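Putative N-acetylmuramoyl-L-alanine amidase,autolysin cwp6 (Peptoclostridium difficile, PDB 5J72) probably hydrolyses the amide bond between N-acetylmuramic acid and L-alanine in peptidoglycan with a zinc ion, and attaches to the cell wall through three CWB2 repeats. Local coordinates at residues A605-D608 with D612-K615; L7-V12 with E362-L367; E513-S518 with Y588-R593; D345-N350 with A369-I374; T489-S494 with G632-V637. All blocks are in the same frame, centred on the assembly; numbering follows the deposited sequence. Where two conformers were deposited one is given.

Contact 1 of 5, residues A605-D608 with D612-K615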
# COMPACT_ATOMS: atom_id res chain seq x y z
N ALA A 605 -15.95 26.60 -6.55
CA ALA A 605 -15.29 27.89 -6.47
C ALA A 605 -14.93 28.30 -7.90
O ALA A 605 -15.08 27.49 -8.83
CB ALA A 605 -14.01 27.73 -5.66
N PHE A 606 -14.49 29.57 -8.09
CA PHE A 606 -14.08 30.06 -9.41
C PHE A 606 -12.65 29.73 -9.50
O PHE A 606 -11.86 30.26 -8.72
CB PHE A 606 -14.31 31.59 -9.57
CG PHE A 606 -15.73 31.88 -9.98
CD1 PHE A 606 -16.79 31.64 -9.12
CD2 PHE A 606 -16.02 32.32 -11.27
CE1 PHE A 606 -18.10 31.83 -9.53
CE2 PHE A 606 -17.34 32.51 -11.67
CZ PHE A 606 -18.37 32.26 -10.80
N ILE A 607 -12.28 28.85 -10.46
CA ILE A 607 -10.89 28.40 -10.61
C ILE A 607 -9.96 29.53 -11.16
O ILE A 607 -8.74 29.38 -11.10
CB ILE A 607 -10.86 27.13 -11.54
CG1 ILE A 607 -9.60 26.30 -11.21
CG2 ILE A 607 -10.86 27.53 -13.06
CD1 ILE A 607 -9.71 24.90 -11.81
N ASP A 608 -10.56 30.64 -11.66
CA ASP A 608 -9.82 31.81 -12.19
C ASP A 608 -9.97 32.98 -11.20
O ASP A 608 -9.69 34.12 -11.57
CB ASP A 608 -10.37 32.25 -13.58
CG ASP A 608 -11.89 32.50 -13.58
OD1 ASP A 608 -12.41 33.00 -14.60
OD2 ASP A 608 -12.56 32.19 -12.55
N ASP A 612 -10.59 32.85 -4.15
CA ASP A 612 -11.15 31.49 -4.03
C ASP A 612 -10.04 30.46 -4.07
O ASP A 612 -9.96 29.62 -3.19
CB ASP A 612 -12.13 31.22 -5.20
CG ASP A 612 -13.49 31.87 -5.07
OD1 ASP A 612 -14.34 31.65 -5.96
OD2 ASP A 612 -13.71 32.59 -4.07
N MET A 613 -9.16 30.54 -5.11
CA MET A 613 -8.07 29.57 -5.29
C MET A 613 -7.02 29.61 -4.18
O MET A 613 -6.37 28.59 -3.92
CB MET A 613 -7.40 29.80 -6.65
CG MET A 613 -8.33 29.44 -7.77
SD MET A 613 -8.57 27.62 -7.75
CE MET A 613 -10.15 27.54 -7.22
N ASP A 614 -6.85 30.78 -3.53
CA ASP A 614 -5.91 30.86 -2.40
C ASP A 614 -6.41 29.91 -1.23
O ASP A 614 -5.61 29.42 -0.43
CB ASP A 614 -5.84 32.33 -1.88
CG ASP A 614 -4.91 33.22 -2.70
OD1 ASP A 614 -4.18 32.67 -3.57
OD2 ASP A 614 -4.92 34.45 -2.48
N LYS A 615 -7.72 29.66 -1.16
CA LYS A 615 -8.25 28.77 -0.13
C LYS A 615 -8.18 27.28 -0.60
O LYS A 615 -8.57 26.38 0.16
CB LYS A 615 -9.70 29.14 0.22
CG LYS A 615 -9.82 30.50 0.90
CD LYS A 615 -11.22 31.03 0.76
CE LYS A 615 -11.32 32.45 1.28
NZ LYS A 615 -10.89 33.42 0.23
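The backbone N of F606 donates to D612 OD1 over 3.0 Å in an almost straight bond (171°); OD1 accepts with its anti lone pair, directed away from OD2. The same oxygen accepts from G540 N, a double grip that ties the buried carboxylate to the end of strand 599-606 and to that backbone. D612 CB packs 4.0 Å from A605 CB, while the carboxylate runs alongside the first carbons of F606, whose ring leads away. The tight part lies beside this bond, at M613. Its side chain bends about CB-CG and again about CG-SD, laying CE 3.5 Å from F606 O; CG rests 3.4 Å from I607 O, and SD meets I607 CG1 at 3.8 Å. The outer turn is looser: D614 and K615 reach nothing on the strand side and are partly exposed, with D614 salt-bridged to K610 in its own helix. D608, also partly exposed, turns from the helix and bonds through OD1 to S534 N. The I607 side chain comes about 4 Å from that of E477, a zinc ligand. The strand end packs on helix 610-614 here, and I607 probably helps to form the second shell of the zinc site in this amidase_3 domain.

Contact 2 of 5, residues L7-V12 with E362-L367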
# COMPACT_ATOMS: atom_id res chain seq x y z
N LEU A 7 13.34 -20.65 -0.10
CA LEU A 7 12.33 -20.48 -1.16
C LEU A 7 11.67 -19.11 -0.97
O LEU A 7 11.35 -18.72 0.15
CB LEU A 7 11.23 -21.57 -1.04
CG LEU A 7 11.79 -23.01 -1.20
CD1 LEU A 7 10.55 -24.00 -1.17
CD2 LEU A 7 12.63 -23.14 -2.49
N GLN A 8 11.49 -18.40 -2.06
CA GLN A 8 10.89 -17.03 -1.91
C GLN A 8 9.40 -17.03 -1.50
O GLN A 8 8.99 -16.25 -0.60
CB GLN A 8 11.08 -16.29 -3.21
CG GLN A 8 10.39 -14.87 -3.20
CD GLN A 8 10.55 -14.22 -4.56
OE1 GLN A 8 10.60 -14.90 -5.58
NE2 GLN A 8 10.57 -12.84 -4.60
N ARG A 9 8.58 -17.92 -2.11
CA ARG A 9 7.11 -17.94 -1.91
C ARG A 9 6.63 -19.26 -1.45
O ARG A 9 7.10 -20.27 -1.96
CB ARG A 9 6.37 -17.73 -3.27
CG ARG A 9 6.95 -16.63 -4.16
CD ARG A 9 5.90 -16.02 -5.13
NE ARG A 9 6.65 -15.05 -5.97
CZ ARG A 9 6.88 -13.77 -5.66
NH1 ARG A 9 7.61 -13.01 -6.46
NH2 ARG A 9 6.35 -13.24 -4.58
N LYS A 10 5.67 -19.30 -0.49
CA LYS A 10 5.12 -20.55 -0.02
C LYS A 10 3.65 -20.68 -0.47
O LYS A 10 3.01 -21.71 -0.28
CB LYS A 10 5.17 -20.59 1.49
CG LYS A 10 6.63 -20.50 2.03
CD LYS A 10 7.49 -21.61 1.39
CE LYS A 10 7.60 -22.85 2.23
NZ LYS A 10 7.61 -22.58 3.74
N SER A 11 3.11 -19.60 -1.05
CA SER A 11 1.74 -19.61 -1.61
C SER A 11 1.88 -19.08 -3.04
O SER A 11 2.44 -17.98 -3.24
CB SER A 11 0.83 -18.71 -0.77
OG SER A 11 -0.49 -18.75 -1.26
N VAL A 12 1.43 -19.85 -4.05
CA VAL A 12 1.60 -19.44 -5.45
C VAL A 12 0.28 -19.71 -6.23
O VAL A 12 -0.69 -20.14 -5.61
CB VAL A 12 2.78 -20.25 -6.11
CG1 VAL A 12 4.10 -19.94 -5.36
CG2 VAL A 12 2.50 -21.75 -6.09
N GLU A 362 1.27 -6.45 -13.51
CA GLU A 362 1.00 -7.76 -12.86
C GLU A 362 1.91 -7.92 -11.65
O GLU A 362 3.12 -8.07 -11.80
CB GLU A 362 1.25 -8.92 -13.87
CG GLU A 362 0.38 -8.69 -15.11
CD GLU A 362 0.22 -9.93 -15.99
OE1 GLU A 362 1.18 -10.74 -16.08
OE2 GLU A 362 -0.89 -10.08 -16.58
N LEU A 363 1.35 -7.84 -10.47
CA LEU A 363 2.19 -7.95 -9.27
C LEU A 363 2.26 -9.43 -8.86
O LEU A 363 1.36 -10.20 -9.19
CB LEU A 363 1.54 -7.15 -8.15
CG LEU A 363 1.34 -5.65 -8.48
CD1 LEU A 363 0.49 -5.06 -7.33
CD2 LEU A 363 2.68 -4.94 -8.69
N SER A 364 3.30 -9.82 -8.14
CA SER A 364 3.35 -11.20 -7.66
C SER A 364 2.41 -11.32 -6.46
O SER A 364 1.93 -12.40 -6.15
CB SER A 364 4.77 -11.54 -7.22
OG SER A 364 5.11 -10.63 -6.18
N ALA A 365 2.16 -10.21 -5.75
CA ALA A 365 1.29 -10.28 -4.58
C ALA A 365 0.89 -8.90 -4.11
O ALA A 365 1.45 -7.93 -4.60
CB ALA A 365 2.00 -10.96 -3.44
N MET A 366 -0.05 -8.83 -3.16
CA MET A 366 -0.39 -7.55 -2.55
C MET A 366 -0.64 -7.86 -1.17
O MET A 366 -1.42 -8.75 -0.90
CB MET A 366 -1.67 -6.90 -3.18
CG MET A 366 -2.07 -5.58 -2.48
SD MET A 366 -1.07 -4.24 -3.14
CE MET A 366 -2.00 -3.87 -4.65
N LEU A 367 0.04 -7.18 -0.24
CA LEU A 367 -0.21 -7.45 1.18
C LEU A 367 -1.12 -6.35 1.69
O LEU A 367 -0.77 -5.18 1.54
CB LEU A 367 1.14 -7.46 2.00
CG LEU A 367 2.03 -8.74 1.80
CD1 LEU A 367 2.81 -8.57 0.47
CD2 LEU A 367 3.03 -8.94 2.95
O HOH W 1 7.57 -9.67 -7.15
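R9, itself extended, lies in the short turn between strands 3-7 and 11-13 and faces S364, where the chain turns a corner within strand 362-370. This is an interface between domains, the N-terminal beta domain and the third CWB2 repeat; between these two segments the touch is one arginine–serine pair, burying 93 Å². R9 leaves its backbone with CG anti to the carbonyl carbon and then stays extended to NE, which carries the guanidinium across to the repeat. A turn at the last torsion (chi4 -87°) sets the flat group across the line of its chain. S364 CB lies 3.1 Å above one guanidinium face, toward its rim, and 3.3 Å from R9 NH1; Q8 CD lies over the opposite face, so the group lies between the serine CB and the amide carbon of Q8. Its edge is used for polar partners: NE donates to K17 O in its own domain, and NH2 donates to L387 O at the end of helix 375-387. S364 OG bonds to that same carbonyl, and Q8 NE2 donates to the neighbouring K386 O. The carbonyl end of the helix would probably favour the positive charge of this buried arginine. One water bridges the pair, lying 2.8 Å from S364 OG and accepting a weak, 3.4 Å bond from R9 NH1.

Contact 3 of 5, residues E513-S518 with Y588-R593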
# COMPACT_ATOMS: atom_id res chain seq x y z
N GLU A 513 -22.99 9.37 -20.75
CA GLU A 513 -22.52 8.13 -20.07
C GLU A 513 -22.67 8.29 -18.50
O GLU A 513 -23.10 7.38 -17.79
CB GLU A 513 -21.04 7.86 -20.41
CG GLU A 513 -20.69 6.50 -19.83
CD GLU A 513 -19.33 5.95 -20.25
OE1 GLU A 513 -18.56 6.65 -20.98
OE2 GLU A 513 -19.04 4.79 -19.81
N ARG A 514 -22.33 9.49 -17.98
CA ARG A 514 -22.45 9.77 -16.54
C ARG A 514 -23.87 9.63 -16.16
O ARG A 514 -24.18 9.07 -15.10
CB ARG A 514 -21.93 11.17 -16.26
CG ARG A 514 -20.45 11.31 -16.66
CD ARG A 514 -20.10 12.77 -16.84
NE ARG A 514 -18.82 12.95 -17.50
CZ ARG A 514 -17.73 13.43 -16.92
NH1 ARG A 514 -17.74 13.73 -15.61
NH2 ARG A 514 -16.63 13.66 -17.63
N THR A 515 -24.80 10.17 -16.99
CA THR A 515 -26.21 10.06 -16.64
C THR A 515 -26.72 8.64 -16.75
O THR A 515 -27.49 8.20 -15.88
CB THR A 515 -27.07 11.00 -17.53
OG1 THR A 515 -26.41 12.29 -17.54
CG2 THR A 515 -28.43 11.20 -16.92
N ALA A 516 -26.30 7.89 -17.78
CA ALA A 516 -26.76 6.49 -17.91
C ALA A 516 -26.35 5.72 -16.68
O ALA A 516 -27.12 4.92 -16.16
CB ALA A 516 -26.14 5.82 -19.13
N LEU A 517 -25.12 5.99 -16.19
CA LEU A 517 -24.61 5.33 -15.00
C LEU A 517 -25.51 5.63 -13.86
O LEU A 517 -25.89 4.73 -13.10
CB LEU A 517 -23.18 5.78 -14.66
CG LEU A 517 -22.56 5.09 -13.43
CD1 LEU A 517 -22.54 3.55 -13.65
CD2 LEU A 517 -21.16 5.59 -13.23
N SER A 518 -25.86 6.91 -13.68
CA SER A 518 -26.75 7.29 -12.56
C SER A 518 -28.07 6.53 -12.65
O SER A 518 -28.57 6.00 -11.66
CB SER A 518 -27.05 8.78 -12.64
OG SER A 518 -27.72 9.20 -11.46
N TYR A 588 -31.39 23.00 -17.89
CA TYR A 588 -30.35 23.24 -18.89
C TYR A 588 -29.23 22.16 -18.82
O TYR A 588 -28.77 21.69 -19.86
CB TYR A 588 -29.77 24.58 -18.56
CG TYR A 588 -28.55 24.92 -19.36
CD1 TYR A 588 -27.28 24.82 -18.82
CD2 TYR A 588 -28.66 25.36 -20.68
CE1 TYR A 588 -26.15 25.17 -19.55
CE2 TYR A 588 -27.54 25.71 -21.41
CZ TYR A 588 -26.29 25.61 -20.85
OH TYR A 588 -25.18 25.98 -21.57
N LEU A 589 -28.79 21.83 -17.60
CA LEU A 589 -27.69 20.85 -17.43
C LEU A 589 -28.15 19.46 -17.74
O LEU A 589 -29.10 18.92 -17.16
CB LEU A 589 -27.17 20.94 -15.96
CG LEU A 589 -26.48 22.22 -15.66
CD1 LEU A 589 -26.32 22.34 -14.12
CD2 LEU A 589 -25.09 22.31 -16.32
N TYR A 590 -27.45 18.83 -18.67
CA TYR A 590 -27.74 17.45 -19.07
C TYR A 590 -27.83 16.51 -17.87
O TYR A 590 -28.76 15.69 -17.79
CB TYR A 590 -26.60 16.97 -20.03
CG TYR A 590 -26.93 15.67 -20.73
CD1 TYR A 590 -26.96 14.46 -20.04
CD2 TYR A 590 -27.24 15.65 -22.10
CE1 TYR A 590 -27.29 13.28 -20.67
CE2 TYR A 590 -27.58 14.47 -22.74
CZ TYR A 590 -27.60 13.28 -22.02
OH TYR A 590 -27.94 12.10 -22.63
N VAL A 591 -26.88 16.63 -16.90
CA VAL A 591 -26.93 15.58 -15.81
C VAL A 591 -28.10 15.80 -14.87
O VAL A 591 -28.39 14.91 -14.05
CB VAL A 591 -25.59 15.50 -15.04
CG1 VAL A 591 -24.48 15.09 -16.03
CG2 VAL A 591 -25.23 16.83 -14.38
N LEU A 592 -28.76 16.97 -14.97
CA LEU A 592 -29.95 17.21 -14.15
C LEU A 592 -31.19 16.79 -14.97
O LEU A 592 -32.00 15.99 -14.53
CB LEU A 592 -30.03 18.71 -13.78
CG LEU A 592 -29.46 19.06 -12.41
CD1 LEU A 592 -28.03 18.60 -12.29
CD2 LEU A 592 -29.56 20.53 -12.16
N ARG A 593 -31.29 17.30 -16.19
CA ARG A 593 -32.46 17.05 -17.04
C ARG A 593 -32.67 15.61 -17.35
O ARG A 593 -33.80 15.14 -17.37
CB ARG A 593 -32.30 17.87 -18.34
CG ARG A 593 -33.49 17.67 -19.36
CD ARG A 593 -33.25 18.59 -20.59
NE ARG A 593 -32.21 18.04 -21.45
CZ ARG A 593 -30.95 18.48 -21.54
NH1 ARG A 593 -30.56 19.54 -20.83
NH2 ARG A 593 -30.08 17.85 -22.31
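T515 holds OG1 beside its own backbone N (chi1 -47°), and Y590 swings its ring anti to its backbone N (chi1 -168°); together these rotations bring the hydroxyl to the ring's edge. OG1 stands 3.4 Å from both Y590 CD1 and Y590 CE1, close to the ring plane, so the oxygen meets the C-H rim and not a face. T515 CB lies in the same plane, 3.9 Å from Y590 CE1. No hydrogen bond joins the two segments: the hydroxyl is satisfied one turn back in its own helix, at L511 O, which fixes its rotation. V591 fills the inner side, its CG1 3.7 Å from T515 OG1, and the two backbones come closest here, with 5.6 Å between T515 CA and V591 CA. V591 also packs on L511 and on F526 and S528 of strand 525-532, whereas the outer Y590 is partly exposed. The short helix 590-593 starts after L589, whose carbonyl receives the backbone N of both L592 and R593. Further along the first helix, S518 OG bonds to N595 OD1, just past the end of helix 590-593. The V591 side chain lies about 6 Å from that of the zinc ligand H530, and this helix pair packs against strand 525-532, which carries H530, in the amidase alpha/beta domain.

Contact 4 of 5, residues D345-N350 with A369-I374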
# COMPACT_ATOMS: atom_id res chain seq x y z
N ASP A 345 -3.35 12.36 1.98
CA ASP A 345 -3.37 11.68 3.23
C ASP A 345 -2.63 10.29 3.13
O ASP A 345 -2.05 10.02 2.08
CB ASP A 345 -4.80 11.43 3.71
CG ASP A 345 -5.70 10.59 2.79
OD1 ASP A 345 -5.18 9.73 2.07
OD2 ASP A 345 -6.92 10.81 2.80
N ARG A 346 -2.67 9.47 4.19
CA ARG A 346 -1.90 8.19 4.21
C ARG A 346 -2.37 7.26 3.07
O ARG A 346 -1.54 6.49 2.56
CB ARG A 346 -2.04 7.51 5.61
CG ARG A 346 -3.45 7.00 5.86
CD ARG A 346 -3.60 6.46 7.29
NE ARG A 346 -3.50 7.55 8.24
CZ ARG A 346 -3.74 7.43 9.54
NH1 ARG A 346 -4.12 6.26 10.04
NH2 ARG A 346 -3.60 8.47 10.34
N HIS A 347 -3.67 7.32 2.64
CA HIS A 347 -4.15 6.42 1.61
C HIS A 347 -3.75 6.87 0.27
O HIS A 347 -3.32 6.05 -0.53
CB HIS A 347 -5.67 6.23 1.71
CG HIS A 347 -6.09 5.80 3.07
ND1 HIS A 347 -6.89 6.59 3.87
CD2 HIS A 347 -5.85 4.67 3.77
CE1 HIS A 347 -7.10 5.95 5.01
NE2 HIS A 347 -6.48 4.78 4.98
N GLU A 348 -3.87 8.21 -0.01
CA GLU A 348 -3.38 8.69 -1.31
C GLU A 348 -1.90 8.50 -1.39
O GLU A 348 -1.39 8.16 -2.46
CB GLU A 348 -3.73 10.21 -1.60
CG GLU A 348 -3.49 10.44 -3.11
CD GLU A 348 -3.93 11.85 -3.54
OE1 GLU A 348 -3.99 12.71 -2.68
OE2 GLU A 348 -4.19 12.04 -4.74
N THR A 349 -1.18 8.70 -0.28
CA THR A 349 0.29 8.52 -0.42
C THR A 349 0.62 6.98 -0.67
O THR A 349 1.47 6.65 -1.47
CB THR A 349 0.95 8.94 0.89
OG1 THR A 349 0.61 10.34 1.14
CG2 THR A 349 2.46 8.78 0.80
N ASN A 350 -0.12 6.11 0.01
CA ASN A 350 0.07 4.65 -0.23
C ASN A 350 -0.18 4.34 -1.71
O ASN A 350 0.63 3.66 -2.37
CB ASN A 350 -0.89 3.91 0.66
CG ASN A 350 -0.71 2.39 0.56
OD1 ASN A 350 -1.59 1.71 0.02
ND2 ASN A 350 0.45 1.81 1.03
N ALA A 369 -2.95 -4.33 4.79
CA ALA A 369 -2.99 -4.08 6.21
C ALA A 369 -3.97 -2.91 6.51
O ALA A 369 -4.26 -2.08 5.66
CB ALA A 369 -1.59 -3.64 6.69
N LYS A 370 -4.48 -2.90 7.74
CA LYS A 370 -5.36 -1.86 8.21
C LYS A 370 -4.58 -0.58 8.29
O LYS A 370 -3.47 -0.62 8.80
CB LYS A 370 -5.87 -2.25 9.60
CG LYS A 370 -6.83 -3.44 9.54
CD LYS A 370 -7.30 -3.90 10.98
CE LYS A 370 -6.17 -4.50 11.78
NZ LYS A 370 -6.52 -4.64 13.23
N SER A 371 -5.14 0.57 7.91
CA SER A 371 -4.34 1.81 7.97
C SER A 371 -4.46 2.52 9.29
O SER A 371 -3.84 3.57 9.44
CB SER A 371 -4.80 2.77 6.88
OG SER A 371 -6.19 2.97 7.02
N ASP A 372 -5.24 2.00 10.24
CA ASP A 372 -5.36 2.71 11.53
C ASP A 372 -4.25 2.39 12.50
O ASP A 372 -4.15 3.05 13.52
CB ASP A 372 -6.70 2.42 12.24
CG ASP A 372 -7.04 0.95 12.41
OD1 ASP A 372 -7.52 0.57 13.49
OD2 ASP A 372 -6.86 0.19 11.46
N ILE A 373 -3.42 1.42 12.22
CA ILE A 373 -2.34 1.13 13.16
C ILE A 373 -1.05 1.14 12.37
O ILE A 373 -1.10 1.10 11.13
CB ILE A 373 -2.59 -0.22 13.82
CG1 ILE A 373 -2.89 -1.27 12.75
CG2 ILE A 373 -3.79 -0.10 14.81
CD1 ILE A 373 -3.16 -2.60 13.39
N ILE A 374 0.05 1.24 13.02
CA ILE A 374 1.30 1.23 12.27
C ILE A 374 1.97 -0.18 12.32
O ILE A 374 2.58 -0.59 11.36
CB ILE A 374 2.28 2.23 12.97
CG1 ILE A 374 1.75 3.70 12.84
CG2 ILE A 374 3.68 2.10 12.37
CD1 ILE A 374 1.72 4.15 11.41
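H347 NE2 and S371 OG share a hydrogen bond of 2.7 Å, nearly straight at 171°, with the oxygen in the plane of the imidazole at its edge. A second bond holds the same serine through its backbone: R346 NH1 donates to S371 O over 2.8 Å, a more bent approach (139°) with the donor tilted from the carbonyl plane. Consecutive helix residues therefore grip both the hydroxyl and the carbonyl of one buried residue. In R346, chi1 (69°) sets CG over the centre of one face of the H347 ring, 3.8 Å above it, and the bend at chi3 then turns the guanidinium to S371 O. Packing around the bonds is close, with S371 CB 3.2 Å from H347 NE2 and 3.9 Å from R346 CD. Y271 of helix 270-283 makes a cation-pi contact with the R346 guanidinium and a weak hydrogen bond to S371 O. At the start of the helix D345 is the N-cap, its OD1 accepting from E348 N at 2.9 Å, while its OD2 makes a salt bridge with K623 of the amidase domain. Farther out, D372 turns away to pair with K396. The first turn of helix 346-357 is in this way fastened to the loop leaving the C-terminal end of strand 362-370, within the alpha/beta fold of a CWB2 repeat.

Contact 5 of 5, residues T489-S494 with G632-V637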
# COMPACT_ATOMS: atom_id res chain seq x y z
N THR A 489 -15.73 11.14 -1.91
CA THR A 489 -16.01 9.71 -1.87
C THR A 489 -15.44 9.09 -0.58
O THR A 489 -16.10 8.27 0.09
CB THR A 489 -15.36 9.03 -3.14
OG1 THR A 489 -16.04 9.58 -4.28
CG2 THR A 489 -15.58 7.52 -3.18
N GLU A 490 -14.24 9.47 -0.26
CA GLU A 490 -13.55 8.92 0.91
C GLU A 490 -14.40 9.24 2.21
O GLU A 490 -14.60 8.37 3.05
CB GLU A 490 -12.19 9.60 1.06
CG GLU A 490 -11.36 8.82 2.05
CD GLU A 490 -10.72 7.58 1.36
OE1 GLU A 490 -11.27 7.08 0.35
OE2 GLU A 490 -9.68 7.14 1.82
N TYR A 491 -14.90 10.48 2.31
CA TYR A 491 -15.71 10.82 3.50
C TYR A 491 -16.96 10.01 3.52
O TYR A 491 -17.29 9.40 4.55
CB TYR A 491 -16.06 12.31 3.50
CG TYR A 491 -16.96 12.61 4.69
CD1 TYR A 491 -16.43 12.81 5.96
CD2 TYR A 491 -18.34 12.59 4.56
CE1 TYR A 491 -17.25 12.97 7.07
CE2 TYR A 491 -19.19 12.76 5.66
CZ TYR A 491 -18.63 12.95 6.91
OH TYR A 491 -19.47 13.11 8.00
N LEU A 492 -17.68 9.92 2.39
CA LEU A 492 -18.92 9.14 2.40
C LEU A 492 -18.70 7.68 2.76
O LEU A 492 -19.50 7.08 3.51
CB LEU A 492 -19.60 9.23 1.01
CG LEU A 492 -20.14 10.67 0.74
CD1 LEU A 492 -20.60 10.82 -0.72
CD2 LEU A 492 -21.37 10.91 1.68
N ARG A 493 -17.64 7.08 2.20
CA ARG A 493 -17.40 5.67 2.50
C ARG A 493 -17.06 5.47 3.96
O ARG A 493 -17.44 4.44 4.52
CB ARG A 493 -16.24 5.11 1.65
CG ARG A 493 -16.61 5.07 0.21
CD ARG A 493 -15.60 4.24 -0.61
NE ARG A 493 -16.14 4.08 -1.96
CZ ARG A 493 -15.40 3.79 -3.02
NH1 ARG A 493 -14.08 3.62 -2.90
NH2 ARG A 493 -15.96 3.67 -4.21
N SER A 494 -16.34 6.39 4.56
CA SER A 494 -15.96 6.26 5.96
C SER A 494 -17.23 6.34 6.88
O SER A 494 -17.15 5.95 8.05
CB SER A 494 -14.98 7.34 6.34
OG SER A 494 -15.67 8.56 6.58
N GLY A 632 -22.24 17.47 3.50
CA GLY A 632 -23.52 17.98 3.01
C GLY A 632 -24.34 16.88 2.39
O GLY A 632 -25.56 16.83 2.53
N ILE A 633 -23.70 15.96 1.63
CA ILE A 633 -24.44 14.85 1.03
C ILE A 633 -24.99 13.90 2.13
O ILE A 633 -26.15 13.45 2.04
CB ILE A 633 -23.53 14.03 0.05
CG1 ILE A 633 -23.22 14.95 -1.20
CG2 ILE A 633 -24.21 12.67 -0.38
CD1 ILE A 633 -22.10 14.31 -2.14
N GLU A 634 -24.15 13.57 3.11
CA GLU A 634 -24.56 12.69 4.22
C GLU A 634 -25.78 13.37 4.95
O GLU A 634 -26.75 12.66 5.29
CB GLU A 634 -23.39 12.53 5.17
CG GLU A 634 -23.81 11.82 6.46
CD GLU A 634 -22.67 11.80 7.48
OE1 GLU A 634 -21.97 12.82 7.65
OE2 GLU A 634 -22.50 10.73 8.10
N ASP A 635 -25.72 14.67 5.19
CA ASP A 635 -26.84 15.41 5.77
C ASP A 635 -28.10 15.11 5.04
O ASP A 635 -29.16 14.94 5.66
CB ASP A 635 -26.68 16.92 5.61
CG ASP A 635 -25.61 17.51 6.47
OD1 ASP A 635 -25.24 16.88 7.48
OD2 ASP A 635 -25.14 18.63 6.16
N THR A 636 -28.00 15.06 3.73
CA THR A 636 -29.13 14.86 2.88
C THR A 636 -29.63 13.44 2.79
O THR A 636 -30.85 13.25 2.90
CB THR A 636 -28.76 15.36 1.46
OG1 THR A 636 -28.28 16.69 1.54
CG2 THR A 636 -29.95 15.34 0.52
N VAL A 637 -28.76 12.43 2.64
CA VAL A 637 -29.29 11.08 2.41
C VAL A 637 -29.40 10.18 3.64
O VAL A 637 -30.03 9.13 3.53
CB VAL A 637 -28.42 10.32 1.33
CG1 VAL A 637 -28.32 11.12 0.01
CG2 VAL A 637 -27.04 10.05 1.87
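Two long helices of the amidase domain, 477-494 and 619-637, pack against each other where Y491 and L492 meet I633 and E634. Their segment axes approach to 10.3 Å, with N-to-C directions 41° apart. At the outer edge Y491 OH donates to E634 OE1 in a short bond of 2.5 Å, consistent with a strong interaction with a charged carboxylate. The hydroxyl comes to the syn side of that oxygen, 29° out of the carboxylate plane, and OE1 itself sits at the ring's edge; ring and carboxylate stand nearly perpendicular. The tyrosine ring is sent toward helix 619-637 because CG is anti to its backbone N (chi1 177°), and E634 answers with a fully extended chain. Beneath this polar pair the contact turns apolar: L492 CD2 meets I633 CG2 at 3.9 Å and L492 CD1 lies 4.1 Å from I633 CD1, the two side chains crossing at about a right angle. Both leucine and isoleucine also touch V454, for the helices lie on the same face of the domain's mixed beta-sheet, over strand 453-458 and its neighbours: L492 reaches V499 on one side, I633 reaches L525 and T527 on the other. CD2 of L492 comes within 4.1 Å of E634 N as well. One turn on, S494 OG donates to Y491 O at 2.7 Å.

Overall arrangement
Contacts 1, 3 and 5 belong to the amidase domain and contacts 2 and 4 to the third CWB2 repeat, contact 2 joining it to the N-terminal domain. Contact 2 lies on the opposite side of the chain's centre from contacts 1 and 5; the centres of 1 and 2 are about 46 Å apart. Contacts 2 and 4 share strand 362-370, and their segments alternate along the chain. Contact 5, from helix 477-494 to helix 619-637, spans the amidase sequence holding contacts 3 and 1, whose centres lie about 20 and 23 Å from it. Contacts 4 and 5 touch, H347 ND1 lying 3.5 Å from E490 OE2, so the cell-wall-binding repeat and enzyme abut there.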